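Local coordinates for protein polysaccharide deacetylase (Bacillus anthracis, PDB 2J13) that probably removes acetyl groups from N-acetylated sugars of peptidoglycan in the bacterial cell wall, as a metal-dependent family 4 carbohydrate esterase, at residues A[91-94]-A[99-102]. Numbering follows the deposited sequence.
With ZN (zinc ion), chain E.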
# COMPACT_ATOMS: atom_id res chain seq x y z
N HIS A 91 12.81 7.34 -4.57
CA HIS A 91 13.68 8.02 -3.63
C HIS A 91 13.96 7.13 -2.44
O HIS A 91 15.08 7.00 -1.98
CB HIS A 91 13.04 9.32 -3.14
CG HIS A 91 13.82 10.04 -2.07
ND1 HIS A 91 14.94 10.81 -2.34
CD2 HIS A 91 13.63 10.12 -0.73
CE1 HIS A 91 15.40 11.32 -1.22
NE2 HIS A 91 14.63 10.92 -0.23
N TYR A 92 12.92 6.46 -1.97
CA TYR A 92 13.08 5.55 -0.85
C TYR A 92 14.00 4.38 -1.24
O TYR A 92 14.94 4.06 -0.51
CB TYR A 92 11.72 5.04 -0.38
CG TYR A 92 11.79 4.44 1.00
CD1 TYR A 92 12.09 3.11 1.15
CD2 TYR A 92 11.59 5.20 2.12
CE1 TYR A 92 12.20 2.55 2.40
CE2 TYR A 92 11.70 4.66 3.38
CZ TYR A 92 11.99 3.32 3.50
OH TYR A 92 12.12 2.73 4.74
N ILE A 93 13.75 3.73 -2.38
CA ILE A 93 14.58 2.61 -2.84
C ILE A 93 16.06 3.00 -2.95
O ILE A 93 16.93 2.26 -2.48
CB ILE A 93 14.13 2.05 -4.21
CG1 ILE A 93 12.75 1.38 -4.13
CG2 ILE A 93 15.13 1.00 -4.73
CD1 ILE A 93 12.08 1.16 -5.52
N LYS A 94 16.33 4.15 -3.54
CA LYS A 94 17.72 4.57 -3.78
C LYS A 94 18.45 4.90 -2.48
O LYS A 94 19.68 4.70 -2.38
CB LYS A 94 17.74 5.77 -4.72
CG LYS A 94 17.24 5.47 -6.13
CD LYS A 94 18.24 4.72 -7.03
CE LYS A 94 19.38 5.63 -7.46
NZ LYS A 94 20.26 5.01 -8.49
N LEU A 99 16.90 -1.21 4.37
CA LEU A 99 15.53 -1.41 4.86
C LEU A 99 14.69 -2.17 3.83
O LEU A 99 13.92 -3.05 4.18
CB LEU A 99 14.89 -0.07 5.25
CG LEU A 99 15.38 0.49 6.58
CD1 LEU A 99 14.91 1.95 6.73
CD2 LEU A 99 14.94 -0.36 7.76
N LEU A 100 14.86 -1.86 2.54
CA LEU A 100 14.19 -2.57 1.49
C LEU A 100 14.47 -4.08 1.53
O LEU A 100 13.59 -4.90 1.41
CB LEU A 100 14.58 -1.94 0.16
CG LEU A 100 13.74 -2.14 -1.07
CD1 LEU A 100 12.37 -1.46 -0.96
CD2 LEU A 100 14.53 -1.57 -2.23
N LEU A 101 15.75 -4.43 1.73
CA LEU A 101 16.13 -5.81 1.84
C LEU A 101 15.54 -6.48 3.08
O LEU A 101 15.21 -7.65 3.03
CB LEU A 101 17.66 -5.91 1.80
CG LEU A 101 18.18 -5.58 0.39
CD1 LEU A 101 19.69 -5.43 0.40
CD2 LEU A 101 17.76 -6.68 -0.57
N ARG A 102 15.42 -5.75 4.18
CA ARG A 102 14.70 -6.29 5.36
C ARG A 102 13.26 -6.60 5.02
O ARG A 102 12.68 -7.58 5.45
CB ARG A 102 14.72 -5.30 6.53
CG ARG A 102 16.08 -5.16 7.23
CD ARG A 102 15.96 -4.54 8.59
NE ARG A 102 15.18 -5.37 9.49
CZ ARG A 102 14.70 -4.96 10.66
NH1 ARG A 102 14.94 -3.74 11.10
NH2 ARG A 102 13.98 -5.79 11.41
ZN ZN E . 15.58 11.35 -3.99
O HOH W 1 17.49 10.28 -4.73
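I93 and L100 meet between two short consecutive helices, 90-95 and 97-105, where their CA atoms come within 6.8 Å. In one of the two conformers of L100, its CD2 lies against the CG2 methyl of I93 (3.6 Å), with the CG1 methylene of I93 slightly farther off (3.9 Å), so one leucine methyl rests against both arms of the beta-branched isoleucine. In that conformer L100 reaches it because CG stands anti to the backbone N (chi1 -160°), a less usual choice for a leucine in a helix. Branched aliphatic side chains suit this largely apolar spot, since both also touch V88 of strand 84-88 and pack against helix 125-143, I93 on V135 and L100 on V142. The two helices form part of the crossover between the neighbouring parallel strands 84-88 and 109-112 in the NodB-type deacetylase fold, a distorted beta/alpha barrel. Y92 and L99 make the second touch, their side chains crossing at about a right angle. At chi1 -163° the ring lies on the carbonyl-carbon side of Y92 and carries its end across to L99, the OH of Y92 coming 3.5 Å from CD1 of L99. A tyrosine serves both needs here: the side chain is long enough to reach L99, and its hydroxyl hydrogen-bonds E66 OE1. The branched aliphatic end of L99 suits its place too, lying beside the tyrosine OH through CD1 while the side chain packs on T70 and L74 of helix 70-80. Solvent-exposed H91 takes no part in this packing; its ND1 binds a zinc ion at 1.9 Å, separate from the zinc sites of D56, H113, H117 and H234, and the oxygen of water 1 is 2.3 Å from the same zinc.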